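Local atomic coordinates of binding domain (Hc) of Paraclostridial Mosquitocidal Protein 1 (Paraclostridium bifermentans, PDB entry 6HOX), a protein that forms the receptor-binding part of a botulinum-like neurotoxin that targets Anopheles mosquitoes, probably directing the toxin to host nerve cells. Residues I110-V115 and K215-R220; L150-S153 and K159-S162. One frame throughout, in Å; residues are numbered along the deposited sequence.

Contact 1. Residues I110-V115 and K215-R220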
ATOM      1  N   ILE A 110     -12.594 -19.031   8.321  1.00 37.91           N
ATOM      2  CA  ILE A 110     -12.931 -19.678   7.037  1.00 40.20           C
ATOM      3  C   ILE A 110     -11.997 -19.150   5.938  1.00 35.29           C
ATOM      4  O   ILE A 110     -12.010 -17.951   5.656  1.00 36.87           O
ATOM      5  CB  ILE A 110     -14.413 -19.428   6.695  1.00 43.88           C
ATOM      6  CG1 ILE A 110     -15.348 -20.042   7.743  1.00 46.96           C
ATOM      7  CG2 ILE A 110     -14.749 -19.923   5.293  1.00 42.34           C
ATOM      8  CD1 ILE A 110     -16.625 -19.261   7.938  1.00 48.59           C
ATOM      9  N   GLU A 111     -11.190 -20.046   5.347  1.00 31.79           N
ATOM     10  CA  GLU A 111     -10.358 -19.761   4.162  1.00 32.70           C
ATOM     11  C   GLU A 111     -11.276 -19.584   2.953  1.00 29.95           C
ATOM     12  O   GLU A 111     -12.133 -20.407   2.752  1.00 30.98           O
ATOM     13  CB  GLU A 111      -9.456 -20.920   3.735  1.00 34.54           C
ATOM     14  CG  GLU A 111      -8.219 -21.124   4.560  1.00 39.79           C
ATOM     15  CD  GLU A 111      -7.236 -22.126   3.964  1.00 41.92           C
ATOM     16  OE1 GLU A 111      -7.279 -22.359   2.734  1.00 46.09           O
ATOM     17  OE2 GLU A 111      -6.408 -22.648   4.728  1.00 43.48           O
ATOM     18  N   TYR A 112     -11.036 -18.571   2.119  1.00 28.17           N
ATOM     19  CA  TYR A 112     -11.725 -18.504   0.842  1.00 26.59           C
ATOM     20  C   TYR A 112     -10.735 -18.162  -0.279  1.00 26.62           C
ATOM     21  O   TYR A 112      -9.713 -17.503  -0.059  1.00 26.12           O
ATOM     22  CB  TYR A 112     -12.952 -17.595   0.913  1.00 28.19           C
ATOM     23  CG  TYR A 112     -12.722 -16.159   1.323  1.00 28.75           C
ATOM     24  CD1 TYR A 112     -12.345 -15.184   0.411  1.00 29.26           C
ATOM     25  CD2 TYR A 112     -12.926 -15.765   2.634  1.00 30.22           C
ATOM     26  CE1 TYR A 112     -12.164 -13.861   0.797  1.00 29.04           C
ATOM     27  CE2 TYR A 112     -12.742 -14.451   3.041  1.00 31.57           C
ATOM     28  CZ  TYR A 112     -12.367 -13.492   2.121  1.00 31.72           C
ATOM     29  OH  TYR A 112     -12.215 -12.206   2.554  1.00 31.81           O
ATOM     30  N   ASP A 113     -11.078 -18.632  -1.488  1.00 26.35           N
ATOM     31  CA  ASP A 113     -10.222 -18.585  -2.674  1.00 26.90           C
ATOM     32  C   ASP A 113     -10.108 -17.151  -3.201  1.00 27.35           C
ATOM     33  O   ASP A 113     -11.059 -16.346  -3.125  1.00 27.65           O
ATOM     34  CB  ASP A 113     -10.768 -19.437  -3.820  1.00 27.32           C
ATOM     35  CG  ASP A 113     -10.845 -20.936  -3.557  1.00 30.64           C
ATOM     36  OD1 ASP A 113     -10.238 -21.396  -2.572  1.00 32.80           O
ATOM     37  OD2 ASP A 113     -11.519 -21.630  -4.355  1.00 34.43           O
ATOM     38  N   LEU A 114      -8.928 -16.852  -3.739  1.00 26.60           N
ATOM     39  CA  LEU A 114      -8.715 -15.703  -4.578  1.00 27.49           C
ATOM     40  C   LEU A 114      -8.246 -16.160  -5.972  1.00 25.96           C
ATOM     41  O   LEU A 114      -8.747 -15.686  -6.999  1.00 25.14           O
ATOM     42  CB  LEU A 114      -7.674 -14.812  -3.905  1.00 31.07           C
ATOM     43  CG  LEU A 114      -7.354 -13.534  -4.671  1.00 36.73           C
ATOM     44  CD1 LEU A 114      -8.611 -12.705  -4.909  1.00 38.92           C
ATOM     45  CD2 LEU A 114      -6.311 -12.715  -3.934  1.00 40.29           C
ATOM     46  N   VAL A 115      -7.232 -17.031  -5.994  1.00 21.94           N
ATOM     47  CA  VAL A 115      -6.681 -17.600  -7.207  1.00 22.20           C
ATOM     48  C   VAL A 115      -6.533 -19.103  -6.963  1.00 22.73           C
ATOM     49  O   VAL A 115      -5.909 -19.500  -5.991  1.00 22.63           O
ATOM     50  CB  VAL A 115      -5.332 -16.978  -7.602  1.00 22.31           C
ATOM     51  CG1 VAL A 115      -4.918 -17.438  -8.990  1.00 21.62           C
ATOM     52  CG2 VAL A 115      -5.320 -15.454  -7.514  1.00 22.37           C
ATOM     53  N   LYS A 215     -20.218 -10.730   1.048  1.00 31.65           N
ATOM     54  CA  LYS A 215     -20.357 -10.458  -0.373  1.00 32.13           C
ATOM     55  C   LYS A 215     -20.058  -8.994  -0.694  1.00 31.34           C
ATOM     56  O   LYS A 215     -20.167  -8.586  -1.835  1.00 34.11           O
ATOM     57  CB  LYS A 215     -21.767 -10.826  -0.838  1.00 32.65           C
ATOM     58  CG  LYS A 215     -22.128 -12.299  -0.661  1.00 32.48           C
ATOM     59  CD  LYS A 215     -21.149 -13.277  -1.259  1.00 32.90           C
ATOM     60  CE  LYS A 215     -21.740 -14.659  -1.445  1.00 33.35           C
ATOM     61  NZ  LYS A 215     -20.688 -15.653  -1.755  1.00 35.34           N
ATOM     62  N   ASN A 216     -19.722  -8.199   0.319  1.00 30.85           N
ATOM     63  CA  ASN A 216     -19.209  -6.864   0.100  1.00 30.34           C
ATOM     64  C   ASN A 216     -17.706  -6.928  -0.214  1.00 29.82           C
ATOM     65  O   ASN A 216     -17.142  -5.953  -0.646  1.00 29.11           O
ATOM     66  CB  ASN A 216     -19.526  -5.966   1.292  1.00 33.90           C
ATOM     67  CG  ASN A 216     -21.019  -5.777   1.472  1.00 36.58           C
ATOM     68  OD1 ASN A 216     -21.708  -5.357   0.546  1.00 43.28           O
ATOM     69  ND2 ASN A 216     -21.536  -6.118   2.638  1.00 37.87           N
ATOM     70  N   GLN A 217     -17.065  -8.086  -0.001  1.00 29.47           N
ATOM     71  CA  GLN A 217     -15.633  -8.216  -0.256  1.00 26.57           C
ATOM     72  C   GLN A 217     -15.345  -8.014  -1.745  1.00 25.14           C
ATOM     73  O   GLN A 217     -16.117  -8.435  -2.633  1.00 27.40           O
ATOM     74  CB  GLN A 217     -15.109  -9.576   0.206  1.00 26.73           C
ATOM     75  CG  GLN A 217     -13.593  -9.717   0.170  1.00 25.43           C
ATOM     76  CD  GLN A 217     -12.853  -8.726   1.036  1.00 25.17           C
ATOM     77  OE1 GLN A 217     -13.001  -7.509   0.894  1.00 26.47           O
ATOM     78  NE2 GLN A 217     -11.978  -9.235   1.884  1.00 21.48           N
ATOM     79  N   PHE A 218     -14.226  -7.336  -2.003  1.00 24.43           N
ATOM     80  CA  PHE A 218     -13.711  -7.118  -3.336  1.00 24.09           C
ATOM     81  C   PHE A 218     -12.193  -6.999  -3.230  1.00 23.62           C
ATOM     82  O   PHE A 218     -11.658  -6.549  -2.215  1.00 23.38           O
ATOM     83  CB  PHE A 218     -14.346  -5.879  -3.977  1.00 25.66           C
ATOM     84  CG  PHE A 218     -13.948  -4.552  -3.359  1.00 26.41           C
ATOM     85  CD1 PHE A 218     -14.558  -4.087  -2.205  1.00 27.07           C
ATOM     86  CD2 PHE A 218     -12.955  -3.768  -3.931  1.00 27.59           C
ATOM     87  CE1 PHE A 218     -14.188  -2.869  -1.644  1.00 28.38           C
ATOM     88  CE2 PHE A 218     -12.599  -2.541  -3.387  1.00 26.50           C
ATOM     89  CZ  PHE A 218     -13.209  -2.101  -2.232  1.00 27.45           C
ATOM     90  N   ILE A 219     -11.495  -7.399  -4.286  1.00 23.08           N
ATOM     91  CA  ILE A 219     -10.047  -7.380  -4.268  1.00 26.26           C
ATOM     92  C   ILE A 219      -9.566  -6.660  -5.519  1.00 25.56           C
ATOM     93  O   ILE A 219     -10.160  -6.800  -6.573  1.00 28.40           O
ATOM     94  CB  ILE A 219      -9.492  -8.816  -4.201  1.00 29.41           C
ATOM     95  CG1 ILE A 219     -10.023  -9.580  -2.986  1.00 28.59           C
ATOM     96  CG2 ILE A 219      -7.978  -8.816  -4.260  1.00 31.05           C
ATOM     97  CD1 ILE A 219      -9.501  -9.086  -1.671  1.00 31.73           C
ATOM     98  N   ARG A 220      -8.476  -5.910  -5.388  1.00 24.68           N
ATOM     99  CA  ARG A 220      -7.796  -5.347  -6.535  1.00 24.44           C
ATOM    100  C   ARG A 220      -6.465  -6.082  -6.691  1.00 25.07           C
ATOM    101  O   ARG A 220      -5.743  -6.315  -5.705  1.00 23.84           O
ATOM    102  CB  ARG A 220      -7.709  -3.824  -6.385  1.00 24.99           C
ATOM    103  CG  ARG A 220      -9.067  -3.160  -6.547  1.00 25.29           C
ATOM    104  CD  ARG A 220      -9.167  -1.765  -5.972  1.00 26.08           C
ATOM    105  NE  ARG A 220      -9.228  -1.764  -4.529  1.00 28.27           N
ATOM    106  CZ  ARG A 220      -9.433  -0.678  -3.788  1.00 28.11           C
ATOM    107  NH1 ARG A 220      -9.632   0.493  -4.379  1.00 30.65           N
ATOM    108  NH2 ARG A 220      -9.456  -0.775  -2.467  1.00 25.70           N
TER
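Tyr112 and Gln217 meet in the interior through their polar ends: Gln217 NE2 donates a hydrogen bond to Tyr112 OH, 3.1 Å long and fairly straight, with an N-H...O angle of 162°. The hydroxyl oxygen lies close to the plane of the Gln217 amide, while the amide nitrogen comes up at the edge of the phenol ring, near the ring plane. The two side chains cross at about a right angle. With Gln217 CG anti to the backbone N (chi1 -171°), that carbon comes to 3.7 Å from Tyr112 OH, and the bend at chi2 (60°) then turns the amide so that NE2 meets the hydroxyl. The other end of the same amide is tied back to its own main chain, because Gln217 OE1 accepts a bent hydrogen bond from the backbone N of Phe218 at 3.2 Å. Together the two bonds indicate which end of the amide is nitrogen.

Two residues further along both segments the contact turns apolar. A single methyl of Leu114, CD1, does the touching. It nestles against the branch point of Ile219, 3.9 Å from CG1 and 4.0 Å from both CB and CG2. Leu127 and Leu209 lie beside both Tyr112 and Ile219 and extend the apolar layer.

A classic beta bulge sets Leu114 and Val115 together opposite Ile125, just as the strand changes direction. Strand 112-113 and strand 218-227 belong to different antiparallel sheets, and facing sheets with buried side chains between them are the hallmark of the concanavalin-like jelly roll in the N-terminal half of clostridial receptor-binding domains.

Contact 2. Residues L150-S153 and K159-S162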
ATOM      1  N   LEU A 150       0.203 -12.479  10.606  1.00 35.91           N
ATOM      2  CA  LEU A 150       0.346 -11.074  10.937  1.00 34.96           C
ATOM      3  C   LEU A 150      -0.866 -10.637  11.759  1.00 37.92           C
ATOM      4  O   LEU A 150      -1.951 -11.194  11.604  1.00 35.61           O
ATOM      5  CB  LEU A 150       0.475 -10.269   9.640  1.00 34.87           C
ATOM      6  CG  LEU A 150       1.730 -10.575   8.824  1.00 35.82           C
ATOM      7  CD1 LEU A 150       1.492 -10.391   7.345  1.00 40.83           C
ATOM      8  CD2 LEU A 150       2.874  -9.700   9.263  1.00 38.96           C
ATOM      9  N   THR A 151      -0.643  -9.654  12.640  1.00 40.04           N
ATOM     10  CA  THR A 151      -1.666  -9.066  13.489  1.00 40.41           C
ATOM     11  C   THR A 151      -1.741  -7.581  13.162  1.00 40.49           C
ATOM     12  O   THR A 151      -0.713  -6.965  12.887  1.00 41.71           O
ATOM     13  CB  THR A 151      -1.346  -9.215  14.981  1.00 42.04           C
ATOM     14  OG1 THR A 151      -0.208  -8.387  15.210  1.00 42.94           O
ATOM     15  CG2 THR A 151      -1.066 -10.642  15.404  1.00 42.98           C
ATOM     16  N   PHE A 152      -2.957  -7.030  13.192  1.00 41.98           N
ATOM     17  CA  PHE A 152      -3.161  -5.648  12.819  1.00 42.59           C
ATOM     18  C   PHE A 152      -2.244  -4.741  13.659  1.00 45.77           C
ATOM     19  O   PHE A 152      -1.490  -3.947  13.101  1.00 46.58           O
ATOM     20  CB  PHE A 152      -4.636  -5.274  12.935  1.00 41.30           C
ATOM     21  CG  PHE A 152      -4.950  -3.928  12.339  1.00 42.53           C
ATOM     22  CD1 PHE A 152      -4.834  -2.776  13.099  1.00 40.68           C
ATOM     23  CD2 PHE A 152      -5.332  -3.805  11.008  1.00 41.57           C
ATOM     24  CE1 PHE A 152      -5.122  -1.536  12.546  1.00 41.24           C
ATOM     25  CE2 PHE A 152      -5.606  -2.564  10.457  1.00 39.80           C
ATOM     26  CZ  PHE A 152      -5.509  -1.430  11.229  1.00 40.03           C
ATOM     27  N   SER A 153      -2.276  -4.918  14.986  1.00 48.86           N
ATOM     28  CA  SER A 153      -1.568  -4.057  15.957  1.00 48.99           C
ATOM     29  C   SER A 153      -0.087  -3.897  15.601  1.00 49.99           C
ATOM     30  O   SER A 153       0.452  -2.801  15.681  1.00 53.26           O
ATOM     31  CB  SER A 153      -1.700  -4.600  17.355  1.00 53.85           C
ATOM     32  OG  SER A 153      -3.058  -4.829  17.684  1.00 58.59           O
ATOM     33  N   LYS A 159       2.964  -4.490   6.572  1.00 31.44           N
ATOM     34  CA  LYS A 159       2.797  -5.837   5.973  1.00 30.27           C
ATOM     35  C   LYS A 159       1.390  -6.449   6.070  1.00 27.23           C
ATOM     36  O   LYS A 159       1.085  -7.276   5.232  1.00 28.77           O
ATOM     37  CB  LYS A 159       3.846  -6.791   6.545  1.00 31.12           C
ATOM     38  CG  LYS A 159       5.161  -6.714   5.789  1.00 32.76           C
ATOM     39  CD  LYS A 159       6.198  -7.690   6.227  1.00 33.76           C
ATOM     40  CE  LYS A 159       7.455  -7.566   5.388  1.00 34.91           C
ATOM     41  NZ  LYS A 159       8.160  -6.297   5.663  1.00 36.64           N
ATOM     42  N   TYR A 160       0.551  -6.076   7.041  1.00 25.38           N
ATOM     43  CA  TYR A 160      -0.746  -6.748   7.233  1.00 25.77           C
ATOM     44  C   TYR A 160      -1.565  -6.672   5.932  1.00 24.11           C
ATOM     45  O   TYR A 160      -1.621  -5.621   5.288  1.00 22.93           O
ATOM     46  CB  TYR A 160      -1.468  -6.108   8.419  1.00 27.76           C
ATOM     47  CG  TYR A 160      -2.728  -6.804   8.847  1.00 28.49           C
ATOM     48  CD1 TYR A 160      -2.684  -7.863   9.735  1.00 29.47           C
ATOM     49  CD2 TYR A 160      -3.958  -6.413   8.356  1.00 30.36           C
ATOM     50  CE1 TYR A 160      -3.840  -8.506  10.139  1.00 30.62           C
ATOM     51  CE2 TYR A 160      -5.126  -7.040   8.753  1.00 31.69           C
ATOM     52  CZ  TYR A 160      -5.062  -8.095   9.643  1.00 31.45           C
ATOM     53  OH  TYR A 160      -6.211  -8.716  10.020  1.00 32.88           O
ATOM     54  N   ILE A 161      -2.212  -7.783   5.557  1.00 25.16           N
ATOM     55  CA  ILE A 161      -2.862  -7.914   4.227  1.00 23.78           C
ATOM     56  C   ILE A 161      -4.186  -7.133   4.172  1.00 23.92           C
ATOM     57  O   ILE A 161      -4.398  -6.349   3.237  1.00 22.97           O
ATOM     58  CB  ILE A 161      -3.056  -9.399   3.852  1.00 24.54           C
ATOM     59  CG1 ILE A 161      -1.728 -10.152   3.772  1.00 25.78           C
ATOM     60  CG2 ILE A 161      -3.872  -9.554   2.570  1.00 24.63           C
ATOM     61  CD1 ILE A 161      -0.707  -9.550   2.834  1.00 26.71           C
ATOM     62  N   SER A 162      -5.093  -7.381   5.128  1.00 22.82           N
ATOM     63  CA  SER A 162      -6.399  -6.753   5.134  1.00 24.74           C
ATOM     64  C   SER A 162      -6.304  -5.353   5.754  1.00 25.56           C
ATOM     65  O   SER A 162      -6.817  -5.111   6.847  1.00 25.57           O
ATOM     66  CB  SER A 162      -7.413  -7.624   5.836  1.00 25.43           C
ATOM     67  OG  SER A 162      -7.576  -8.828   5.106  1.00 27.47           O
TER
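The backbone of Leu150 comes closest to that of Tyr160, CA to CA 5.8 Å, where the chain folds back on itself through the short helix 152-155, and no hydrogen bond joins the two segments. Thr151 sits at the N-cap position of that helix, and its OG1 is hydrogen-bonded to Asn154 OD1. The turn is a connection within the concanavalin-like domain, leading from strand 143-147 to strand 167-174.

Tyr160 fills the inside of the turn. Its CG stands anti to the backbone N (chi1 -172°), which carries the ring against Leu150-Phe152, where main chain and side chains both meet it. The closest approach is that of Tyr160 CE1 to Phe152 N, 3.5 Å. Phe152 CA lies over one face, offset toward the rim. On the edge, Tyr160 CE1 is 3.6 Å from Leu150 O, near the ring plane; that carbonyl also accepts a hydrogen bond from Asn131 ND2.

Phe152 and Tyr160 make an edge-to-face pair, with centroids 5.6 Å apart and planes at 76°. Phe152 supplies the edge, through CD2, and Tyr160 the face. Beyond this pair the Phe152 ring stacks with Phe156 and touches Ile302, Ile304 and Pro305, so it also joins the turn to strand 302-305 of the C-terminal half.

Leu150 closes the other end of the contact. Its CB is 4.0 Å from Tyr160 CD1, and its two methyls divide the work at Lys159, whose far end runs away from the leucine to a salt bridge with Asp186. CD1 rests near the lysine carbonyl oxygen, and Leu150 CD2 lies 4.1 Å from Lys159 CB.

In the fold
Both segments of contact 2 fall between the two segments of contact 1 in sequence, and all four belong to the N-terminal, concanavalin-like half of the receptor-binding domain. The centres of the two contacts lie about 16 Å apart; their nearest atoms approach to about 5 Å without touching. Contact 1 ties together two sheets in the interior of this half, whereas contact 2 closes a partly buried turn on the side next to the C-terminal, trefoil-type half. Both also reach across that boundary, contact 2 through its phenylalanine and contact 1 through Arg220, at the end of segment 215-220, which forms a salt bridge with Asp441.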